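Side-chain contacts in ribonucleoside triphosphate reductase (Lactobacillus leichmannii, PDB 1L1L), which reduces ribonucleoside triphosphates to 2'-deoxyribonucleotides, using adenosylcobalamin (coenzyme B12) as its radical-generating cofactor: residues Tyr387-Asp392 against Met517-Tyr522; Trp480-Leu485 against Pro618-Ala623; Gly568-Gln573 against Glu696-Arg701; Glu630-Gln635 against Glu662-Gln667. All coordinates share one frame; numbering follows the deposited sequence.

Interaction 1 of 4, residues Tyr387-Asp392 against Met517-Tyr522; sequences YGRIVD and MVDQLY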
# COMPACT_ATOMS: atom_id res chain seq x y z
N TYR A 387 11.83 8.32 18.01
CA TYR A 387 12.71 7.17 17.84
C TYR A 387 12.90 6.79 16.39
O TYR A 387 12.03 7.02 15.55
CB TYR A 387 12.16 5.93 18.55
CG TYR A 387 12.36 5.85 20.03
CD1 TYR A 387 11.52 6.53 20.91
CD2 TYR A 387 13.38 5.06 20.57
CE1 TYR A 387 11.67 6.41 22.28
CE2 TYR A 387 13.54 4.93 21.94
CZ TYR A 387 12.68 5.61 22.79
OH TYR A 387 12.80 5.47 24.16
N GLY A 388 14.07 6.21 16.12
CA GLY A 388 14.38 5.68 14.81
C GLY A 388 14.31 4.22 15.24
O GLY A 388 13.23 3.74 15.58
N ARG A 389 15.45 3.52 15.25
CA ARG A 389 15.44 2.14 15.73
C ARG A 389 15.42 2.28 17.25
O ARG A 389 16.11 3.15 17.81
CB ARG A 389 16.72 1.39 15.32
CG ARG A 389 16.92 1.17 13.82
CD ARG A 389 18.13 0.27 13.62
NE ARG A 389 19.33 0.85 14.22
CZ ARG A 389 20.40 0.15 14.58
NH1 ARG A 389 20.43 -1.17 14.40
NH2 ARG A 389 21.45 0.77 15.12
N ILE A 390 14.66 1.44 17.94
CA ILE A 390 14.61 1.55 19.39
C ILE A 390 15.99 1.40 20.04
O ILE A 390 16.22 1.94 21.12
CB ILE A 390 13.66 0.51 20.02
CG1 ILE A 390 12.28 0.61 19.37
CG2 ILE A 390 13.53 0.77 21.51
CD1 ILE A 390 11.75 2.03 19.22
N VAL A 391 16.90 0.68 19.38
CA VAL A 391 18.24 0.50 19.96
C VAL A 391 19.04 1.80 19.97
O VAL A 391 19.91 1.98 20.83
CB VAL A 391 19.05 -0.56 19.19
CG1 VAL A 391 19.50 -0.01 17.84
CG2 VAL A 391 20.26 -0.97 20.04
N ASP A 392 18.76 2.69 19.02
CA ASP A 392 19.46 3.96 18.93
C ASP A 392 18.94 4.97 19.96
O ASP A 392 19.31 6.15 19.94
CB ASP A 392 19.34 4.53 17.51
CG ASP A 392 20.14 3.72 16.51
OD1 ASP A 392 19.92 3.88 15.28
OD2 ASP A 392 21.00 2.93 16.96
N MET A 517 23.62 -9.38 11.90
CA MET A 517 23.29 -9.39 10.49
C MET A 517 22.31 -8.28 10.08
O MET A 517 22.49 -7.67 9.03
CB MET A 517 22.79 -10.78 10.05
CG MET A 517 21.94 -11.55 11.03
SD MET A 517 22.09 -13.38 10.80
CE MET A 517 21.16 -13.64 9.31
N VAL A 518 21.30 -7.99 10.90
CA VAL A 518 20.37 -6.93 10.51
C VAL A 518 20.99 -5.56 10.76
O VAL A 518 20.76 -4.63 9.99
CB VAL A 518 19.01 -7.03 11.25
CG1 VAL A 518 18.37 -8.39 10.97
CG2 VAL A 518 19.18 -6.80 12.73
N ASP A 519 21.80 -5.45 11.81
CA ASP A 519 22.45 -4.18 12.12
C ASP A 519 23.42 -3.73 11.02
O ASP A 519 23.52 -2.55 10.73
CB ASP A 519 23.18 -4.29 13.46
CG ASP A 519 23.86 -3.00 13.85
OD1 ASP A 519 23.16 -1.99 14.07
OD2 ASP A 519 25.11 -2.98 13.95
N GLN A 520 24.13 -4.68 10.41
CA GLN A 520 25.08 -4.32 9.36
C GLN A 520 24.36 -3.85 8.11
O GLN A 520 24.84 -2.97 7.38
CB GLN A 520 25.97 -5.52 9.00
CG GLN A 520 26.77 -6.05 10.17
CD GLN A 520 27.77 -7.09 9.73
OE1 GLN A 520 27.41 -8.07 9.04
NE2 GLN A 520 29.02 -6.90 10.11
N LEU A 521 23.21 -4.45 7.84
CA LEU A 521 22.43 -4.08 6.68
C LEU A 521 21.86 -2.67 6.89
O LEU A 521 21.84 -1.87 5.96
CB LEU A 521 21.31 -5.10 6.47
CG LEU A 521 21.85 -6.51 6.22
CD1 LEU A 521 20.73 -7.54 6.21
CD2 LEU A 521 22.61 -6.51 4.90
N TYR A 522 21.43 -2.37 8.11
CA TYR A 522 20.89 -1.05 8.40
C TYR A 522 21.97 0.01 8.18
O TYR A 522 21.76 1.01 7.50
CB TYR A 522 20.38 -0.97 9.85
CG TYR A 522 19.95 0.43 10.26
CD1 TYR A 522 18.95 1.10 9.55
CD2 TYR A 522 20.55 1.08 11.33
CE1 TYR A 522 18.56 2.39 9.90
CE2 TYR A 522 20.16 2.39 11.69
CZ TYR A 522 19.17 3.03 10.96
OH TYR A 522 18.78 4.31 11.30
O HOH W 1 17.97 5.13 14.37

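Interaction 2 of 4, residues Trp480-Leu485 against Pro618-Ala623; sequences WLLTRL and PNFASA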
# COMPACT_ATOMS: atom_id res chain seq x y z
N TRP A 480 15.08 -16.35 5.57
CA TRP A 480 16.46 -15.93 5.73
C TRP A 480 17.06 -16.31 7.08
O TRP A 480 18.19 -16.77 7.14
CB TRP A 480 16.57 -14.42 5.52
CG TRP A 480 17.96 -13.88 5.60
CD1 TRP A 480 19.05 -14.31 4.89
CD2 TRP A 480 18.41 -12.75 6.38
NE1 TRP A 480 20.14 -13.52 5.17
CE2 TRP A 480 19.78 -12.56 6.08
CE3 TRP A 480 17.78 -11.89 7.29
CZ2 TRP A 480 20.53 -11.53 6.66
CZ3 TRP A 480 18.54 -10.87 7.87
CH2 TRP A 480 19.90 -10.70 7.55
N LEU A 481 16.29 -16.11 8.15
CA LEU A 481 16.76 -16.42 9.50
C LEU A 481 16.78 -17.92 9.83
O LEU A 481 17.74 -18.42 10.41
CB LEU A 481 15.91 -15.69 10.55
CG LEU A 481 15.89 -14.16 10.48
CD1 LEU A 481 14.98 -13.62 11.58
CD2 LEU A 481 17.29 -13.60 10.62
N LEU A 482 15.72 -18.63 9.46
CA LEU A 482 15.64 -20.06 9.75
C LEU A 482 16.79 -20.80 9.08
O LEU A 482 17.41 -21.69 9.67
CB LEU A 482 14.30 -20.63 9.27
CG LEU A 482 14.06 -22.12 9.51
CD1 LEU A 482 14.12 -22.41 11.01
CD2 LEU A 482 12.69 -22.52 8.95
N THR A 483 17.06 -20.42 7.84
CA THR A 483 18.12 -21.04 7.07
C THR A 483 19.46 -20.70 7.68
O THR A 483 20.19 -21.57 8.16
CB THR A 483 18.08 -20.54 5.62
OG1 THR A 483 16.81 -20.86 5.05
CG2 THR A 483 19.18 -21.19 4.78
N ARG A 484 19.76 -19.40 7.70
CA ARG A 484 21.03 -18.91 8.21
C ARG A 484 21.30 -19.11 9.71
O ARG A 484 22.46 -19.11 10.13
CB ARG A 484 21.16 -17.44 7.85
CG ARG A 484 22.58 -16.99 7.63
CD ARG A 484 22.63 -15.68 6.86
NE ARG A 484 24.00 -15.20 6.70
CZ ARG A 484 24.32 -14.00 6.23
NH1 ARG A 484 23.36 -13.16 5.87
NH2 ARG A 484 25.59 -13.63 6.13
N LEU A 485 20.26 -19.31 10.51
CA LEU A 485 20.44 -19.49 11.95
C LEU A 485 20.10 -20.90 12.43
O LEU A 485 20.63 -21.37 13.45
CB LEU A 485 19.58 -18.50 12.73
CG LEU A 485 19.80 -16.99 12.58
CD1 LEU A 485 18.75 -16.25 13.40
CD2 LEU A 485 21.20 -16.61 13.03
N PRO A 618 13.00 -28.81 12.34
CA PRO A 618 12.15 -28.89 13.53
C PRO A 618 11.84 -27.51 14.11
O PRO A 618 10.94 -27.36 14.93
CB PRO A 618 12.96 -29.77 14.47
CG PRO A 618 14.38 -29.46 14.07
CD PRO A 618 14.31 -29.44 12.58
N ASN A 619 12.60 -26.50 13.68
CA ASN A 619 12.40 -25.14 14.14
C ASN A 619 11.45 -24.40 13.21
O ASN A 619 11.16 -23.21 13.41
CB ASN A 619 13.73 -24.38 14.22
CG ASN A 619 14.54 -24.77 15.44
OD1 ASN A 619 14.03 -24.80 16.56
ND2 ASN A 619 15.82 -25.07 15.23
N PHE A 620 10.98 -25.10 12.18
CA PHE A 620 10.04 -24.50 11.24
C PHE A 620 8.75 -24.25 11.99
O PHE A 620 8.26 -25.14 12.70
CB PHE A 620 9.74 -25.45 10.08
CG PHE A 620 8.74 -24.90 9.10
CD1 PHE A 620 9.13 -24.00 8.11
CD2 PHE A 620 7.39 -25.22 9.21
CE1 PHE A 620 8.20 -23.43 7.25
CE2 PHE A 620 6.44 -24.65 8.37
CZ PHE A 620 6.84 -23.75 7.38
N ALA A 621 8.18 -23.07 11.82
CA ALA A 621 6.94 -22.73 12.50
C ALA A 621 5.90 -22.21 11.52
O ALA A 621 6.20 -21.31 10.73
CB ALA A 621 7.20 -21.69 13.58
N SER A 622 4.70 -22.78 11.55
CA SER A 622 3.63 -22.33 10.67
C SER A 622 2.85 -21.26 11.42
O SER A 622 2.72 -21.34 12.65
CB SER A 622 2.72 -23.49 10.29
OG SER A 622 2.19 -24.11 11.44
N ALA A 623 2.32 -20.27 10.70
CA ALA A 623 1.58 -19.16 11.29
C ALA A 623 0.55 -19.58 12.33
O ALA A 623 0.37 -18.90 13.35
CB ALA A 623 0.91 -18.34 10.20

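Interaction 3 of 4, residues Gly568-Gln573 against Glu696-Arg701; sequences GAYLIQ and ETYEKR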
# COMPACT_ATOMS: atom_id res chain seq x y z
N GLY A 568 1.95 -22.82 6.03
CA GLY A 568 2.22 -24.24 6.23
C GLY A 568 3.50 -24.71 5.54
O GLY A 568 3.94 -24.09 4.57
N ALA A 569 4.08 -25.81 6.01
CA ALA A 569 5.32 -26.35 5.44
C ALA A 569 5.13 -26.83 4.00
O ALA A 569 5.91 -26.50 3.10
CB ALA A 569 5.82 -27.50 6.30
N TYR A 570 4.10 -27.64 3.80
CA TYR A 570 3.76 -28.17 2.49
C TYR A 570 2.30 -27.82 2.26
O TYR A 570 1.44 -28.14 3.08
CB TYR A 570 3.95 -29.69 2.48
CG TYR A 570 5.38 -30.12 2.68
CD1 TYR A 570 6.31 -30.03 1.64
CD2 TYR A 570 5.81 -30.61 3.91
CE1 TYR A 570 7.63 -30.41 1.82
CE2 TYR A 570 7.13 -30.99 4.10
CZ TYR A 570 8.04 -30.89 3.06
OH TYR A 570 9.35 -31.27 3.25
N LEU A 571 2.02 -27.17 1.15
CA LEU A 571 0.65 -26.76 0.86
C LEU A 571 0.29 -26.85 -0.61
O LEU A 571 1.15 -26.91 -1.48
CB LEU A 571 0.45 -25.30 1.27
CG LEU A 571 0.71 -24.78 2.68
CD1 LEU A 571 0.90 -23.27 2.61
CD2 LEU A 571 -0.44 -25.14 3.60
N ILE A 572 -1.02 -26.85 -0.86
CA ILE A 572 -1.53 -26.79 -2.21
C ILE A 572 -2.09 -25.38 -2.23
O ILE A 572 -3.05 -25.08 -1.51
CB ILE A 572 -2.71 -27.75 -2.46
CG1 ILE A 572 -2.23 -29.20 -2.53
CG2 ILE A 572 -3.41 -27.35 -3.76
CD1 ILE A 572 -1.20 -29.47 -3.61
N GLN A 573 -1.48 -24.49 -3.01
CA GLN A 573 -1.99 -23.13 -3.07
C GLN A 573 -2.83 -22.98 -4.32
O GLN A 573 -2.39 -23.35 -5.41
CB GLN A 573 -0.86 -22.11 -3.05
CG GLN A 573 -0.19 -22.02 -1.69
CD GLN A 573 0.35 -20.63 -1.40
OE1 GLN A 573 -0.38 -19.64 -1.50
NE2 GLN A 573 1.62 -20.55 -1.03
N GLU A 696 5.08 -36.26 1.54
CA GLU A 696 4.82 -37.29 0.55
C GLU A 696 3.85 -36.85 -0.54
O GLU A 696 4.08 -37.10 -1.73
CB GLU A 696 4.28 -38.56 1.22
CG GLU A 696 5.36 -39.58 1.57
CD GLU A 696 5.36 -40.78 0.62
OE1 GLU A 696 5.08 -40.59 -0.58
OE2 GLU A 696 5.65 -41.90 1.08
N THR A 697 2.77 -36.18 -0.13
CA THR A 697 1.77 -35.71 -1.09
C THR A 697 2.36 -34.62 -1.96
O THR A 697 2.10 -34.56 -3.15
CB THR A 697 0.53 -35.15 -0.38
OG1 THR A 697 -0.05 -36.16 0.46
CG2 THR A 697 -0.50 -34.70 -1.40
N TYR A 698 3.14 -33.74 -1.34
CA TYR A 698 3.76 -32.66 -2.08
C TYR A 698 4.64 -33.18 -3.21
O TYR A 698 4.55 -32.72 -4.34
CB TYR A 698 4.59 -31.77 -1.15
CG TYR A 698 5.53 -30.87 -1.90
CD1 TYR A 698 6.87 -31.23 -2.07
CD2 TYR A 698 5.08 -29.70 -2.51
CE1 TYR A 698 7.74 -30.44 -2.83
CE2 TYR A 698 5.94 -28.91 -3.27
CZ TYR A 698 7.26 -29.28 -3.43
OH TYR A 698 8.11 -28.50 -4.19
N GLU A 699 5.50 -34.14 -2.90
CA GLU A 699 6.40 -34.69 -3.90
C GLU A 699 5.62 -35.34 -5.04
O GLU A 699 5.95 -35.15 -6.21
CB GLU A 699 7.33 -35.70 -3.25
CG GLU A 699 7.94 -35.18 -1.97
CD GLU A 699 9.09 -36.02 -1.47
OE1 GLU A 699 8.91 -37.25 -1.36
OE2 GLU A 699 10.16 -35.45 -1.19
N LYS A 700 4.57 -36.08 -4.70
CA LYS A 700 3.75 -36.73 -5.71
C LYS A 700 3.13 -35.69 -6.64
O LYS A 700 3.24 -35.77 -7.87
CB LYS A 700 2.64 -37.57 -5.06
CG LYS A 700 3.13 -38.79 -4.31
CD LYS A 700 1.97 -39.68 -3.89
CE LYS A 700 2.46 -40.96 -3.21
NZ LYS A 700 1.35 -41.94 -3.04
N ARG A 701 2.47 -34.70 -6.04
CA ARG A 701 1.83 -33.63 -6.80
C ARG A 701 2.77 -32.81 -7.68
O ARG A 701 2.47 -32.54 -8.83
CB ARG A 701 1.07 -32.71 -5.84
CG ARG A 701 -0.11 -33.39 -5.18
CD ARG A 701 -1.13 -33.77 -6.23
NE ARG A 701 -1.65 -32.58 -6.89
CZ ARG A 701 -2.53 -31.76 -6.33
NH1 ARG A 701 -2.98 -32.01 -5.10
NH2 ARG A 701 -2.95 -30.68 -6.99

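Interaction 4 of 4, residues Glu630-Gln635 against Glu662-Gln667; sequences EQFATQ and ESLLRQ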
# COMPACT_ATOMS: atom_id res chain seq x y z
N GLU A 630 5.27 -14.81 20.91
CA GLU A 630 6.44 -14.84 20.03
C GLU A 630 6.32 -13.88 18.84
O GLU A 630 7.31 -13.34 18.38
CB GLU A 630 6.70 -16.25 19.50
CG GLU A 630 8.05 -16.35 18.80
CD GLU A 630 8.33 -17.72 18.25
OE1 GLU A 630 7.80 -18.71 18.80
OE2 GLU A 630 9.11 -17.81 17.27
N GLN A 631 5.11 -13.69 18.33
CA GLN A 631 4.92 -12.78 17.22
C GLN A 631 5.23 -11.35 17.66
O GLN A 631 5.87 -10.60 16.93
CB GLN A 631 3.48 -12.89 16.68
CG GLN A 631 3.20 -14.22 16.01
CD GLN A 631 1.80 -14.31 15.41
OE1 GLN A 631 1.44 -13.55 14.51
NE2 GLN A 631 1.02 -15.25 15.91
N PHE A 632 4.77 -10.96 18.85
CA PHE A 632 5.07 -9.63 19.38
C PHE A 632 6.59 -9.45 19.49
O PHE A 632 7.14 -8.45 19.02
CB PHE A 632 4.43 -9.45 20.76
CG PHE A 632 3.09 -8.79 20.74
CD1 PHE A 632 2.98 -7.40 20.81
CD2 PHE A 632 1.93 -9.54 20.66
CE1 PHE A 632 1.73 -6.77 20.83
CE2 PHE A 632 0.67 -8.93 20.67
CZ PHE A 632 0.57 -7.54 20.76
N ALA A 633 7.26 -10.43 20.10
CA ALA A 633 8.71 -10.37 20.27
C ALA A 633 9.43 -10.24 18.93
O ALA A 633 10.41 -9.50 18.82
CB ALA A 633 9.22 -11.60 21.01
N THR A 634 8.94 -10.95 17.92
CA THR A 634 9.58 -10.89 16.61
C THR A 634 9.44 -9.50 15.99
O THR A 634 10.40 -8.96 15.44
CB THR A 634 8.98 -11.95 15.67
OG1 THR A 634 9.13 -13.25 16.26
CG2 THR A 634 9.67 -11.93 14.33
N GLN A 635 8.24 -8.92 16.06
CA GLN A 635 8.04 -7.58 15.53
C GLN A 635 8.93 -6.60 16.30
O GLN A 635 9.54 -5.72 15.71
CB GLN A 635 6.57 -7.16 15.65
CG GLN A 635 6.32 -5.66 15.45
CD GLN A 635 4.85 -5.27 15.64
OE1 GLN A 635 4.18 -5.74 16.56
NE2 GLN A 635 4.35 -4.40 14.77
N GLU A 662 -4.43 -7.88 25.69
CA GLU A 662 -4.26 -6.66 26.48
C GLU A 662 -2.90 -6.65 27.16
O GLU A 662 -2.23 -5.62 27.20
CB GLU A 662 -5.35 -6.53 27.56
CG GLU A 662 -5.52 -5.09 28.06
CD GLU A 662 -5.92 -5.00 29.51
OE1 GLU A 662 -6.94 -5.60 29.90
OE2 GLU A 662 -5.21 -4.30 30.27
N SER A 663 -2.50 -7.81 27.68
CA SER A 663 -1.22 -7.98 28.38
C SER A 663 -0.01 -7.67 27.50
O SER A 663 0.91 -6.96 27.91
CB SER A 663 -1.08 -9.42 28.89
OG SER A 663 -2.23 -9.85 29.58
N LEU A 664 -0.02 -8.21 26.29
CA LEU A 664 1.09 -7.99 25.37
C LEU A 664 1.13 -6.56 24.86
O LEU A 664 2.21 -6.00 24.68
CB LEU A 664 1.03 -9.00 24.22
CG LEU A 664 1.42 -10.41 24.71
CD1 LEU A 664 0.92 -11.47 23.73
CD2 LEU A 664 2.94 -10.47 24.88
N LEU A 665 -0.03 -5.97 24.61
CA LEU A 665 -0.05 -4.58 24.16
C LEU A 665 0.60 -3.71 25.23
O LEU A 665 1.39 -2.80 24.94
CB LEU A 665 -1.49 -4.11 23.89
CG LEU A 665 -2.13 -4.69 22.62
CD1 LEU A 665 -3.64 -4.46 22.61
CD2 LEU A 665 -1.45 -4.06 21.40
N ARG A 666 0.28 -3.99 26.50
CA ARG A 666 0.87 -3.21 27.58
C ARG A 666 2.36 -3.49 27.66
O ARG A 666 3.17 -2.57 27.78
CB ARG A 666 0.20 -3.55 28.92
CG ARG A 666 -1.28 -3.18 29.00
CD ARG A 666 -1.73 -3.02 30.45
NE ARG A 666 -1.31 -4.13 31.29
CZ ARG A 666 -1.84 -5.35 31.26
NH1 ARG A 666 -2.83 -5.62 30.41
NH2 ARG A 666 -1.38 -6.30 32.05
N GLN A 667 2.73 -4.76 27.58
CA GLN A 667 4.14 -5.12 27.68
C GLN A 667 5.04 -4.38 26.70
O GLN A 667 6.13 -3.95 27.07
CB GLN A 667 4.33 -6.63 27.50
CG GLN A 667 5.72 -7.08 27.91
CD GLN A 667 5.97 -8.56 27.69
OE1 GLN A 667 5.05 -9.38 27.81
NE2 GLN A 667 7.22 -8.91 27.38

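Interaction 1 of 4, residues Tyr387-Asp392 against Met517-Tyr522
With CG beside its backbone N (chi1 -65°) and a bend at chi3 (-57°), Arg-389 lays its chain across the ring of Tyr-522, whose CG, anti to the backbone nitrogen, carries the ring out from the helix toward the loop. The result is a salt-bridge network of Arg-389, Asp-392 and Asp-519 that ties the loop after helix 381-386 to helix 512-536. Over one ring face, CD of Arg-389 makes a CH-pi contact, 3.6 Å from the Tyr-522 centroid. The guanidinium lies between two groups: CD2 of Tyr-522 covers one face, and CG1 of Val-391 sits over the centre of the other. Asp-392 is gripped side-on, by a salt bridge from Arg-389 NH2 to OD2 at 2.9 Å and a longer NE bond that meets OD1 from above the carboxylate plane. Across the contact, Arg-389 NH1 bonds to OD1 of Asp-519 at 2.9 Å through the anti lone pair; the bond is bent to 139°. NH1 also donates to the carbonyl O of Tyr-641, and Tyr-522 OH bonds to Asp-644. A water lies among Asp-392 OD1, Arg-389 N (3.1 Å) and Tyr-522 OH (3.3 Å).

Interaction 2 of 4, residues Trp480-Leu485 against Pro618-Ala623
This is a small apolar helix-to-loop contact in which one leucine of helix 477-485 meets an irregular stretch of the loop between strand 603-611 and helix 628-641, its centre about 27 Å from the centre of the chain. The evidence for its size and character is direct: about 118 Å² is buried in all, and no hydrogen bond crosses. The backbones approach most nearly at the CA atoms of Leu-482 and Phe-620, 7.3 Å apart. Leu-482 supplies the whole helical side. Its CG stands anti to the backbone N (chi1 -179°), while a chi2 of 59° leaves CD2 extending the chain and turns CD1 aside, and the two methyls meet different residues. CD1 meets CB of Asn-619 at 3.8 Å and lies nearly as close to the carbonyl O of that residue, so the methyl touches the base of the asparagine rather than its amide. That amide is engaged beside the helix end: ND2 donates to the carbonyl O of Gly-486, just past the helical segment, while Asn-619 O accepts from Arg-488. Polar bonds to Gly-486 and Arg-488 thus lie beside the apolar contact. The second methyl, CD2, goes to Phe-620, whose side chain crosses that of Leu-482 at about a right angle. The phenyl ring is met at its edge, near its plane, and not over a face. The same ring extends to Ala-569, carrying the packing on toward the start of strand 570-578. At the leucine end, CD2 lies 3.9 Å from Phe-620 CD1 and 4.0 Å from Phe-620 CA.

Interaction 3 of 4, residues Gly568-Gln573 against Glu696-Arg701
Tyr-570 is the first residue of the segment to touch Tyr-698, where strand 570-578 enters an antiparallel four-stranded sheet and helix 695-704 packs against it. The sheet places this strand between 603-611 and 690-692, and the helix follows the latter, so the contact folds the chain back over its own sheet. The nearest CA atoms, those of Tyr-570 and Tyr-698, are 6.4 Å apart. With CG beside the backbone N and anti to the carbonyl carbon (chi1 -65°), Tyr-570 directs its ring toward the helix, and CD1 comes to 3.7 Å from Tyr-698 CB, with Tyr-698 CG at a similar distance. The two rings form an oblique pair, centroids 5.6 Å apart and planes at 39°, a geometry that is neither a stack nor edge-to-face. Their side chains cross at about a right angle, and CD1 and CE1 of Tyr-570 meet CB, CG and CD1 of Tyr-698. The hydroxyl of Tyr-570 finds its partner in Asp-616, beyond strand 603-611. Leu-571 points away from the helix and touches Pro-692. Ile-572 comes back to the helical side: although its CB does not aim at the helix, CG1 and CD1 extend to Arg-701. Bends at chi2 and chi3 curl the arginine chain and present one face of its guanidinium to that methyl. NH2 of Arg-701 is held by a salt bridge to Glu-607 of strand 603-611, so the charge has its counter-ion while the flat group lies over the isoleucine. In this approach Ile-572 CD1 stands 3.4 Å from Arg-701 NH1 and 3.8 Å from Arg-701 CZ.

Interaction 4 of 4, residues Glu630-Gln635 against Glu662-Gln667
Helix-to-helix packing joins helix 628-641 to the short helix 661-667, the two being separated in sequence by a connection that contains strand 650-653. The unit is an alpha-beta-alpha succession around strand 650-653, which lies beside and parallel to 674-679 and is probably part of the ten-stranded alpha-beta barrel. Phe-632 carries one side of the contact and Leu-664 most of the other; their CA atoms, 7.4 Å apart, are the nearest across the segments. The phenyl ring reaches between the helices from a chi1 of -95°, away from the usual staggered values. Over one of its faces sits CB of Leu-664, 3.7 Å from the ring centroid and 15° off the normal, a CH-pi contact displaced toward the CD2-CE2 side. The closest ring atom to that CB is Phe-632 CE2, at 3.6 Å. CD1 of Leu-664 continues along the same ring, reaching Phe-632 CD2 at 3.8 Å, so the leucine lies against the aromatic carbons with its base and one methyl. Leu-665, whose CB starts out away from the opposite helix, sends CD2 back to the ring edge near CZ of Phe-632, at a looser 4.1 Å. Ile-651 of strand 650-653 also touches Phe-632, bringing the sheet into the same apolar cluster. All three residues of the contact are buried, and no hydrogen bond spans it. Its cohesion therefore probably comes mainly from dispersion, the CH-pi approach and the exclusion of water, while the ring's face and edge account for how the two leucines are placed.

Overall arrangement
From the N terminus, the loop at 387-392 is the first segment reached, and interaction 1 closes 124 intervening residues by meeting helix 512-536. Helix 477-485 falls inside that span but pairs later with 618-623, so interactions 1 and 2 cross; they touch where Trp-480 packs on Met-517 and Leu-521. Interaction 2 in turn crosses interaction 3, because 568-573 opens before 618-623 and pairs with 696-701; these two also touch through packing. Interaction 4, a short local closure, is nested within interaction 3, with nearest atoms about 12 Å away. Together they tie helices 477-485 and 512-536, the antiparallel four-stranded sheet and the helices around strand 650-653.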